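Local coordinates for hypothetical protein jhp0584 (Helicobacter pylori J99, PDB 4R7K) that is of unknown function but belongs to the SRPBCC (START-like, helix-grip) superfamily, whose members commonly bind hydrophobic ligands in a deep pocket, at residues Leu64-His69 with Asp86-Lys91; Val105-Glu110 with Leu121-Trp126; Lys72-Ser77 with Gln180-Gly185. All coordinates share one frame; numbering follows the deposited sequence. Where two conformers were deposited one is given.

Contact 1. Residues Leu64-His69 with Asp86-Lys91; sequences LRDASH and DNTILK
Asp-66 OD1 is gripped by three donors, one of them from across the contact. Thr-88 OG1 donates to Asp-66 OD1 at 2.6 Å, coming from above the carboxylate plane. Ser-68 adds its hydroxyl OG and its backbone N. The backbone bond closes an Asx turn just after helix 57-65 ends. With CG anti to the backbone N (chi1 -177°), the Asp-66 carboxylate comes within reach of the Thr-88 hydroxyl. The CD1 methyl of Ile-89 packs against the same carboxylate, 3.4 Å from Asp-66 OD2.

The backbones meet in a single bridge at Asp-66 and Ile-89. Leu-90 N donates to Arg-65 O at 3.0 Å, and Ala-67 N donates to Thr-88 O. In this way the loop before strand 99-100 is tied to the C-terminal end of helix 57-65, which lies against the antiparallel sheet.

The Arg-65 side chain makes a second link to the loop. Its chain bends at chi3 (69°), and the guanidinium meets Leu-90 O side-on. Arg-65 NE and Arg-65 NH2 both donate to Leu-90 O, NH2 at 2.9 Å, and the oxygen lies in the guanidinium plane. The CG2 methyl of Ile-89 sits over one guanidinium face, off centre. The side chain of Leu-90 packs on Met-82 of the loop and on the sheet residues Val-109 and Trp-123.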
loop_
_atom_site.group_PDB
_atom_site.type_symbol
_atom_site.label_atom_id
_atom_site.label_comp_id
_atom_site.label_asym_id
_atom_site.label_seq_id
_atom_site.Cartn_x
_atom_site.Cartn_y
_atom_site.Cartn_z
ATOM N N LEU A 64 -4.304 14.366 -19.147
ATOM C CA LEU A 64 -4.748 14.869 -17.849
ATOM C C LEU A 64 -5.972 15.757 -18.047
ATOM O O LEU A 64 -6.963 15.597 -17.337
ATOM C CB LEU A 64 -3.649 15.675 -17.163
ATOM C CG LEU A 64 -4.093 16.370 -15.885
ATOM C CD1 LEU A 64 -4.554 15.341 -14.863
ATOM C CD2 LEU A 64 -2.954 17.193 -15.314
ATOM N N ARG A 65 -5.892 16.714 -18.972
ATOM C CA ARG A 65 -7.031 17.600 -19.264
ATOM C C ARG A 65 -8.264 16.906 -19.857
ATOM O O ARG A 65 -9.401 17.321 -19.602
ATOM C CB ARG A 65 -6.650 18.683 -20.274
ATOM C CG ARG A 65 -5.721 19.758 -19.784
ATOM C CD ARG A 65 -5.625 20.798 -20.905
ATOM N NE ARG A 65 -6.890 21.537 -21.069
ATOM C CZ ARG A 65 -7.167 22.379 -22.067
ATOM N NH1 ARG A 65 -6.298 22.576 -23.061
ATOM N NH2 ARG A 65 -8.337 23.018 -22.074
ATOM N N ASP A 66 -8.062 15.931 -20.727
ATOM C CA ASP A 66 -9.222 15.254 -21.303
ATOM C C ASP A 66 -9.591 14.104 -20.375
ATOM O O ASP A 66 -9.063 12.997 -20.451
ATOM C CB ASP A 66 -8.977 14.812 -22.730
ATOM C CG ASP A 66 -10.205 14.168 -23.357
ATOM O OD1 ASP A 66 -11.157 13.783 -22.654
ATOM O OD2 ASP A 66 -10.191 14.012 -24.555
ATOM N N ALA A 67 -10.525 14.400 -19.489
ATOM C CA ALA A 67 -10.947 13.470 -18.464
ATOM C C ALA A 67 -11.520 12.163 -18.981
ATOM O O ALA A 67 -11.682 11.240 -18.203
ATOM C CB ALA A 67 -11.931 14.155 -17.519
ATOM N N SER A 68 -11.859 12.081 -20.270
ATOM C CA SER A 68 -12.338 10.812 -20.838
ATOM C C SER A 68 -11.239 9.733 -20.781
ATOM O O SER A 68 -11.539 8.556 -20.787
ATOM C CB SER A 68 -12.867 10.977 -22.278
ATOM O OG SER A 68 -11.814 11.249 -23.193
ATOM N N HIS A 69 -9.975 10.133 -20.697
ATOM C CA HIS A 69 -8.861 9.164 -20.606
ATOM C C HIS A 69 -8.635 8.573 -19.218
ATOM O O HIS A 69 -8.048 7.498 -19.089
ATOM C CB HIS A 69 -7.560 9.821 -21.038
ATOM C CG HIS A 69 -7.563 10.289 -22.454
ATOM N ND1 HIS A 69 -7.418 9.432 -23.521
ATOM C CD2 HIS A 69 -7.689 11.529 -22.980
ATOM C CE1 HIS A 69 -7.483 10.122 -24.646
ATOM N NE2 HIS A 69 -7.626 11.400 -24.341
ATOM N N ASP A 86 -19.890 20.274 -24.278
ATOM C CA ASP A 86 -20.175 19.190 -25.203
ATOM C C ASP A 86 -18.940 18.322 -25.379
ATOM O O ASP A 86 -18.859 17.517 -26.292
ATOM C CB ASP A 86 -20.659 19.755 -26.553
ATOM C CG ASP A 86 -19.721 20.832 -27.126
ATOM O OD1 ASP A 86 -18.719 21.198 -26.454
ATOM O OD2 ASP A 86 -20.015 21.335 -28.242
ATOM N N ASN A 87 -17.979 18.467 -24.476
ATOM C CA ASN A 87 -16.747 17.719 -24.566
ATOM C C ASN A 87 -16.222 17.435 -23.163
ATOM O O ASN A 87 -16.757 17.946 -22.174
ATOM C CB ASN A 87 -15.738 18.519 -25.386
ATOM C CG ASN A 87 -15.387 19.844 -24.737
ATOM O OD1 ASN A 87 -14.728 19.884 -23.694
ATOM N ND2 ASN A 87 -15.823 20.937 -25.353
ATOM N N THR A 88 -15.148 16.668 -23.075
ATOM C CA THR A 88 -14.593 16.294 -21.779
ATOM C C THR A 88 -13.235 16.939 -21.479
ATOM O O THR A 88 -12.478 16.423 -20.650
ATOM C CB THR A 88 -14.509 14.761 -21.690
ATOM O OG1 THR A 88 -13.743 14.266 -22.794
ATOM C CG2 THR A 88 -15.927 14.152 -21.769
ATOM N N ILE A 89 -12.968 18.090 -22.105
ATOM C CA ILE A 89 -11.724 18.802 -21.918
ATOM C C ILE A 89 -11.888 19.862 -20.815
ATOM O O ILE A 89 -12.624 20.848 -20.981
ATOM C CB ILE A 89 -11.256 19.532 -23.223
ATOM C CG1 ILE A 89 -11.351 18.649 -24.473
ATOM C CG2 ILE A 89 -9.829 20.043 -23.065
ATOM C CD1 ILE A 89 -10.536 17.377 -24.403
ATOM N N LEU A 90 -11.206 19.657 -19.697
ATOM C CA LEU A 90 -11.200 20.626 -18.588
ATOM C C LEU A 90 -10.554 21.948 -19.010
ATOM O O LEU A 90 -9.437 21.957 -19.557
ATOM C CB LEU A 90 -10.401 20.094 -17.409
ATOM C CG LEU A 90 -10.900 18.778 -16.801
ATOM C CD1 LEU A 90 -9.926 18.302 -15.769
ATOM C CD2 LEU A 90 -12.251 18.986 -16.174
ATOM N N LYS A 91 -11.241 23.052 -18.721
ATOM C CA LYS A 91 -10.707 24.402 -18.948
ATOM C C LYS A 91 -11.133 25.233 -17.718
ATOM O O LYS A 91 -11.816 24.737 -16.819
ATOM C CB LYS A 91 -11.225 25.016 -20.278
ATOM C CG LYS A 91 -12.728 25.161 -20.333
ATOM C CD LYS A 91 -13.246 25.789 -21.631
ATOM C CE LYS A 91 -14.766 25.821 -21.594
ATOM N NZ LYS A 91 -15.353 26.694 -22.626
#

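Contact 2. Residues Val105-Glu110 with Leu121-Trp126; sequences VEAEVE and LAWRGW
Glu-106 CB presses on the face of the Trp-126 indole. It lies 3.7 Å from the centroid of the Trp-126 five-membered ring, a CH-pi contact. Trp-126 CG lies between the backbone N and the carbonyl carbon (chi1 61°), and the ring lies back across the neighbouring strand. The six-membered ring thus reaches the backbone of Ala-107, with Trp-126 CZ3 3.8 Å from Ala-107 CA. Its far rim meets Glu-108 CB. A face of the Arg-124 guanidinium rests on the same rim at CZ3.

Arg-124 NE also makes a salt bridge to Glu-110 OE2 at 3.1 Å. The carboxylate oxygen lies near the guanidinium plane, whereas NE stands above the carboxylate plane. A water joins Glu-110 OE2 to Arg-124 NH1, and Arg-124 NH2 pairs with Glu-136.

The other face carries Ala-107, Val-109 and Trp-123, with Gly-125 as the hollow. Val-105 CG1 sits over the glycine, 4.1 Å from Gly-125 CA. Ala-107 CB approaches Trp-123 CD1 at 4.0 Å. Val-109 CG1 touches both Ala-122 O and Leu-121 CD1.

Backbone bonds join the hydrogen-bonded pairs Glu-106/Trp-126 and Glu-108/Arg-124, and Glu-110 N donates to Ala-122 O. Ala-107/Gly-125 and Val-109/Trp-123 are non-hydrogen-bonded pairs of this antiparallel hairpin. The two strands are inner strands of the sheet. Strand 136-146 flanks strand 118-126, and residues 94-98 border strand 103-114. The Trp-123 indole meets Trp-70 of helix 70-73.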
loop_
_atom_site.group_PDB
_atom_site.type_symbol
_atom_site.label_atom_id
_atom_site.label_comp_id
_atom_site.label_asym_id
_atom_site.label_seq_id
_atom_site.Cartn_x
_atom_site.Cartn_y
_atom_site.Cartn_z
ATOM N N VAL A 105 -17.723 12.581 -6.817
ATOM C CA VAL A 105 -17.113 13.846 -6.458
ATOM C C VAL A 105 -17.598 14.886 -7.446
ATOM O O VAL A 105 -17.470 14.669 -8.671
ATOM C CB VAL A 105 -15.567 13.763 -6.537
ATOM C CG1 VAL A 105 -14.918 15.116 -6.199
ATOM C CG2 VAL A 105 -15.042 12.664 -5.623
ATOM N N GLU A 106 -18.218 15.948 -6.918
ATOM C CA GLU A 106 -18.642 17.092 -7.706
ATOM C C GLU A 106 -17.419 17.995 -7.766
ATOM O O GLU A 106 -16.668 18.072 -6.799
ATOM C CB GLU A 106 -19.804 17.831 -7.031
ATOM C CG GLU A 106 -21.090 17.026 -6.938
ATOM C CD GLU A 106 -21.710 16.778 -8.304
ATOM O OE1 GLU A 106 -21.487 17.596 -9.218
ATOM O OE2 GLU A 106 -22.422 15.768 -8.462
ATOM N N ALA A 107 -17.181 18.672 -8.890
ATOM C CA ALA A 107 -15.972 19.500 -8.978
ATOM C C ALA A 107 -16.117 20.677 -9.904
ATOM O O ALA A 107 -17.013 20.720 -10.742
ATOM C CB ALA A 107 -14.807 18.644 -9.442
ATOM N N GLU A 108 -15.206 21.632 -9.740
ATOM C CA GLU A 108 -15.167 22.817 -10.571
ATOM C C GLU A 108 -13.719 23.290 -10.712
ATOM O O GLU A 108 -13.020 23.464 -9.733
ATOM C CB GLU A 108 -16.047 23.927 -9.995
ATOM C CG GLU A 108 -16.038 25.191 -10.833
ATOM C CD GLU A 108 -17.166 26.164 -10.488
ATOM O OE1 GLU A 108 -18.341 25.753 -10.495
ATOM O OE2 GLU A 108 -16.882 27.358 -10.280
ATOM N N VAL A 109 -13.263 23.443 -11.946
ATOM C CA VAL A 109 -11.905 23.907 -12.201
ATOM C C VAL A 109 -11.785 25.349 -11.736
ATOM O O VAL A 109 -12.627 26.179 -12.073
ATOM C CB VAL A 109 -11.518 23.779 -13.685
ATOM C CG1 VAL A 109 -10.086 24.229 -13.921
ATOM C CG2 VAL A 109 -11.672 22.343 -14.115
ATOM N N GLU A 110 -10.774 25.611 -10.900
ATOM C CA GLU A 110 -10.517 26.933 -10.353
ATOM C C GLU A 110 -9.211 27.561 -10.877
ATOM O O GLU A 110 -8.941 28.746 -10.664
ATOM C CB GLU A 110 -10.553 26.898 -8.808
ATOM C CG GLU A 110 -11.966 26.654 -8.239
ATOM C CD GLU A 110 -12.149 27.068 -6.791
ATOM O OE1 GLU A 110 -11.151 27.255 -6.055
ATOM O OE2 GLU A 110 -13.305 27.231 -6.371
ATOM N N LEU A 121 -3.091 23.393 -13.314
ATOM C CA LEU A 121 -4.492 23.021 -13.370
ATOM C C LEU A 121 -4.951 22.631 -11.974
ATOM O O LEU A 121 -4.242 21.944 -11.263
ATOM C CB LEU A 121 -4.677 21.821 -14.306
ATOM C CG LEU A 121 -6.056 21.128 -14.295
ATOM C CD1 LEU A 121 -7.058 22.047 -14.957
ATOM C CD2 LEU A 121 -5.964 19.831 -15.089
ATOM N N ALA A 122 -6.096 23.149 -11.546
ATOM C CA ALA A 122 -6.621 22.758 -10.245
ATOM C C ALA A 122 -8.132 22.810 -10.222
ATOM O O ALA A 122 -8.741 23.627 -10.921
ATOM C CB ALA A 122 -6.053 23.647 -9.138
ATOM N N TRP A 123 -8.731 21.918 -9.438
ATOM C CA TRP A 123 -10.161 21.927 -9.202
ATOM C C TRP A 123 -10.494 21.792 -7.727
ATOM O O TRP A 123 -9.738 21.152 -6.932
ATOM C CB TRP A 123 -10.869 20.829 -9.968
ATOM C CG TRP A 123 -10.469 19.409 -9.641
ATOM C CD1 TRP A 123 -10.891 18.661 -8.582
ATOM C CD2 TRP A 123 -9.651 18.553 -10.436
ATOM N NE1 TRP A 123 -10.348 17.421 -8.641
ATOM C CE2 TRP A 123 -9.598 17.314 -9.788
ATOM C CE3 TRP A 123 -8.951 18.724 -11.639
ATOM C CZ2 TRP A 123 -8.823 16.247 -10.263
ATOM C CZ3 TRP A 123 -8.200 17.661 -12.126
ATOM C CH2 TRP A 123 -8.158 16.434 -11.451
ATOM N N ARG A 124 -11.622 22.398 -7.362
ATOM C CA ARG A 124 -12.191 22.254 -6.046
ATOM C C ARG A 124 -13.166 21.106 -6.194
ATOM O O ARG A 124 -13.879 21.004 -7.202
ATOM C CB ARG A 124 -12.876 23.535 -5.584
ATOM C CG ARG A 124 -13.396 23.472 -4.142
ATOM C CD ARG A 124 -13.904 24.823 -3.668
ATOM N NE ARG A 124 -14.932 25.344 -4.558
ATOM C CZ ARG A 124 -16.240 25.122 -4.431
ATOM N NH1 ARG A 124 -17.084 25.639 -5.317
ATOM N NH2 ARG A 124 -16.712 24.380 -3.440
ATOM N N GLY A 125 -13.190 20.219 -5.226
ATOM C CA GLY A 125 -14.082 19.070 -5.256
ATOM C C GLY A 125 -14.817 18.971 -3.943
ATOM O O GLY A 125 -14.321 19.438 -2.929
ATOM N N TRP A 126 -16.005 18.372 -3.973
ATOM C CA TRP A 126 -16.821 18.227 -2.793
ATOM C C TRP A 126 -17.825 17.103 -2.974
ATOM O O TRP A 126 -18.082 16.628 -4.099
ATOM C CB TRP A 126 -17.581 19.528 -2.488
ATOM C CG TRP A 126 -18.566 19.991 -3.585
ATOM C CD1 TRP A 126 -19.902 19.759 -3.645
ATOM C CD2 TRP A 126 -18.245 20.783 -4.734
ATOM N NE1 TRP A 126 -20.439 20.338 -4.780
ATOM C CE2 TRP A 126 -19.432 20.975 -5.459
ATOM C CE3 TRP A 126 -17.055 21.322 -5.234
ATOM C CZ2 TRP A 126 -19.466 21.686 -6.652
ATOM C CZ3 TRP A 126 -17.091 22.039 -6.413
ATOM C CH2 TRP A 126 -18.292 22.211 -7.115
HETATM O O HOH W 1 -15.783 26.595 -7.616
#

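Contact 3. Residues Lys72-Ser77 with Gln180-Gly185; sequences KYYKNS and QAWLDG
Tyr-74 and Trp-182 form an offset stack, the heart of an aromatic cluster that Tyr-73 completes. The cluster joins the end of helix 70-73 to the long C-terminal helix 174-190. That helix packs along the antiparallel sheet, consistent with the helix-grip fold of the SRPBCC family.

Trp-182 can be followed outward from its backbone. CG is anti to the backbone N (chi1 -161°), and this places the indole over one face of the Tyr-74 ring, displaced from its centre. Trp-182 CB lies over the centre of the Tyr-74 ring, 3.8 Å from its centroid and 7° off the normal. CG then meets Tyr-74 CD2. Trp-182 CD2 lies above the ring plane, just outside the Tyr-74 CD2-CE2 edge. Trp-182 CE3 comes to 3.4 Å from Tyr-74 CE2, and CZ3 is farther from the same atom. The five-membered ring and the Tyr-74 ring are nearly parallel, with planes at 16° and centroids 4.4 Å apart. On the other branch, Trp-182 CD1 is 3.6 Å from Tyr-73 CE1. Here the two rings meet rim to rim. At the tip of this branch, Trp-182 NE1 makes a weak hydrogen bond of 3.5 Å to Tyr-73 OH. That hydroxyl has a stronger partner in His-63 O. The indole also meets Trp-70 and Trp-141 edge-to-face.

The backbones come close at Gly-185, whose CA approaches Tyr-73 O in a CA-H...O contact. The Tyr-73 ring also packs on the glycine carbonyl carbon. Ala-181 CB touches Tyr-74 CE1 and packs on Val-171 of the second subunit.

A type I turn from Tyr-74 to Ser-77 folds back over the opposite face of the Tyr-74 ring. Tyr-74 O accepts from both Ser-77 N and Ser-77 OG. At the ring's far end, Asn-76 ND2 donates to Tyr-74 OH at 3.3 Å.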
loop_
_atom_site.group_PDB
_atom_site.type_symbol
_atom_site.label_atom_id
_atom_site.label_comp_id
_atom_site.label_asym_id
_atom_site.label_seq_id
_atom_site.Cartn_x
_atom_site.Cartn_y
_atom_site.Cartn_z
ATOM N N LYS A 72 -9.369 5.033 -18.360
ATOM C CA LYS A 72 -8.590 4.092 -19.132
ATOM C C LYS A 72 -7.220 3.830 -18.531
ATOM O O LYS A 72 -6.651 2.779 -18.768
ATOM C CB LYS A 72 -8.496 4.606 -20.563
ATOM C CG LYS A 72 -9.887 4.840 -21.150
ATOM C CD LYS A 72 -9.849 5.448 -22.530
ATOM C CE LYS A 72 -11.187 5.230 -23.214
ATOM N NZ LYS A 72 -11.222 5.909 -24.527
ATOM N N TYR A 73 -6.697 4.747 -17.713
ATOM C CA TYR A 73 -5.376 4.543 -17.154
ATOM C C TYR A 73 -5.277 4.630 -15.645
ATOM O O TYR A 73 -4.256 4.257 -15.091
ATOM C CB TYR A 73 -4.382 5.532 -17.782
ATOM C CG TYR A 73 -4.592 7.002 -17.472
ATOM C CD1 TYR A 73 -4.214 7.542 -16.227
ATOM C CD2 TYR A 73 -5.060 7.874 -18.440
ATOM C CE1 TYR A 73 -4.356 8.892 -15.967
ATOM C CE2 TYR A 73 -5.206 9.223 -18.195
ATOM C CZ TYR A 73 -4.842 9.731 -16.951
ATOM O OH TYR A 73 -4.975 11.043 -16.672
ATOM N N TYR A 74 -6.319 5.123 -14.983
ATOM C CA TYR A 74 -6.309 5.272 -13.537
ATOM C C TYR A 74 -7.493 4.482 -13.018
ATOM O O TYR A 74 -8.646 4.938 -13.047
ATOM C CB TYR A 74 -6.355 6.750 -13.154
ATOM C CG TYR A 74 -6.479 6.991 -11.675
ATOM C CD1 TYR A 74 -5.679 6.292 -10.766
ATOM C CD2 TYR A 74 -7.322 7.973 -11.169
ATOM C CE1 TYR A 74 -5.779 6.521 -9.397
ATOM C CE2 TYR A 74 -7.434 8.201 -9.791
ATOM C CZ TYR A 74 -6.654 7.487 -8.917
ATOM O OH TYR A 74 -6.746 7.702 -7.551
ATOM N N LYS A 75 -7.193 3.285 -12.523
ATOM C CA LYS A 75 -8.248 2.331 -12.187
ATOM C C LYS A 75 -9.077 2.633 -10.969
ATOM O O LYS A 75 -10.046 1.943 -10.719
ATOM C CB LYS A 75 -7.690 0.905 -12.169
ATOM C CG LYS A 75 -7.128 0.484 -13.521
ATOM C CD LYS A 75 -8.186 0.583 -14.606
ATOM C CE LYS A 75 -7.649 0.262 -15.990
ATOM N NZ LYS A 75 -8.729 0.452 -17.002
ATOM N N ASN A 76 -8.703 3.654 -10.197
ATOM C CA ASN A 76 -9.536 4.117 -9.057
ATOM C C ASN A 76 -10.620 5.083 -9.482
ATOM O O ASN A 76 -11.413 5.531 -8.653
ATOM C CB ASN A 76 -8.708 4.867 -8.020
ATOM C CG ASN A 76 -7.776 3.974 -7.281
ATOM O OD1 ASN A 76 -8.006 2.779 -7.186
ATOM N ND2 ASN A 76 -6.715 4.541 -6.744
ATOM N N SER A 77 -10.646 5.432 -10.756
ATOM C CA SER A 77 -11.631 6.401 -11.244
ATOM C C SER A 77 -12.614 5.665 -12.154
ATOM O O SER A 77 -12.265 4.656 -12.802
ATOM C CB SER A 77 -10.982 7.581 -11.982
ATOM O OG SER A 77 -10.340 7.158 -13.165
ATOM N N GLN A 180 -0.505 8.275 -6.323
ATOM C CA GLN A 180 0.670 7.720 -6.985
ATOM C C GLN A 180 0.219 6.886 -8.165
ATOM O O GLN A 180 0.887 6.859 -9.217
ATOM C CB GLN A 180 1.480 6.851 -6.043
ATOM C CG GLN A 180 2.856 6.546 -6.581
ATOM C CD GLN A 180 3.752 7.777 -6.690
ATOM O OE1 GLN A 180 3.633 8.752 -5.924
ATOM N NE2 GLN A 180 4.701 7.712 -7.605
ATOM N N ALA A 181 -0.863 6.133 -7.968
ATOM C CA ALA A 181 -1.407 5.306 -9.054
ATOM C C ALA A 181 -1.893 6.165 -10.224
ATOM O O ALA A 181 -1.790 5.753 -11.383
ATOM C CB ALA A 181 -2.534 4.397 -8.550
ATOM N N TRP A 182 -2.429 7.351 -9.916
ATOM C CA TRP A 182 -2.905 8.280 -10.945
ATOM C C TRP A 182 -1.692 8.701 -11.765
ATOM O O TRP A 182 -1.715 8.605 -12.994
ATOM C CB TRP A 182 -3.540 9.543 -10.349
ATOM C CG TRP A 182 -4.434 10.305 -11.327
ATOM C CD1 TRP A 182 -4.251 10.439 -12.675
ATOM C CD2 TRP A 182 -5.575 11.122 -10.997
ATOM N NE1 TRP A 182 -5.257 11.201 -13.217
ATOM C CE2 TRP A 182 -6.082 11.634 -12.209
ATOM C CE3 TRP A 182 -6.265 11.401 -9.798
ATOM C CZ2 TRP A 182 -7.217 12.448 -12.262
ATOM C CZ3 TRP A 182 -7.409 12.208 -9.858
ATOM C CH2 TRP A 182 -7.872 12.707 -11.075
ATOM N N LEU A 183 -0.618 9.118 -11.089
ATOM C CA LEU A 183 0.597 9.540 -11.793
ATOM C C LEU A 183 1.237 8.413 -12.584
ATOM O O LEU A 183 1.626 8.616 -13.730
ATOM C CB LEU A 183 1.655 10.126 -10.843
ATOM C CG LEU A 183 1.294 11.368 -10.035
ATOM C CD1 LEU A 183 2.489 11.792 -9.251
ATOM C CD2 LEU A 183 0.902 12.522 -10.941
ATOM N N ASP A 184 1.330 7.212 -11.993
ATOM C CA ASP A 184 1.983 6.108 -12.690
ATOM C C ASP A 184 1.166 5.738 -13.927
ATOM O O ASP A 184 1.733 5.412 -14.974
ATOM C CB ASP A 184 2.172 4.908 -11.776
ATOM C CG ASP A 184 3.206 5.165 -10.651
ATOM O OD1 ASP A 184 4.016 6.117 -10.730
ATOM O OD2 ASP A 184 3.197 4.380 -9.699
ATOM N N GLY A 185 -0.159 5.807 -13.813
ATOM C CA GLY A 185 -1.019 5.501 -14.924
ATOM C C GLY A 185 -0.899 6.526 -16.037
ATOM O O GLY A 185 -0.811 6.179 -17.218
#

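How the contacts relate
Contacts 1 and 2 lie side by side, with centres 13 Å apart. Lys-91 O is 3.3 Å from Val-109 CB, and Leu-64 CD2 is 4.0 Å from Leu-121 CD2. The loop and helix end of contact 1 thus rest on the hairpin of contact 2. Contacts 1 and 3 have centres 15 Å apart. Helices 57-65 and 70-73, which carry them, follow each other in the chain, and the segments of the two contacts alternate. They meet where Leu-64 CA lies 4.0 Å from Tyr-73 OH. Contacts 2 and 3 are farther apart, at 18 Å between centres, yet their indoles touch at Trp-123 CZ2 and Trp-182 CH2, 3.8 Å apart. Both indoles also meet Trp-70, Trp-141 and His-139, so one aromatic cluster links sheet and C-terminal helix.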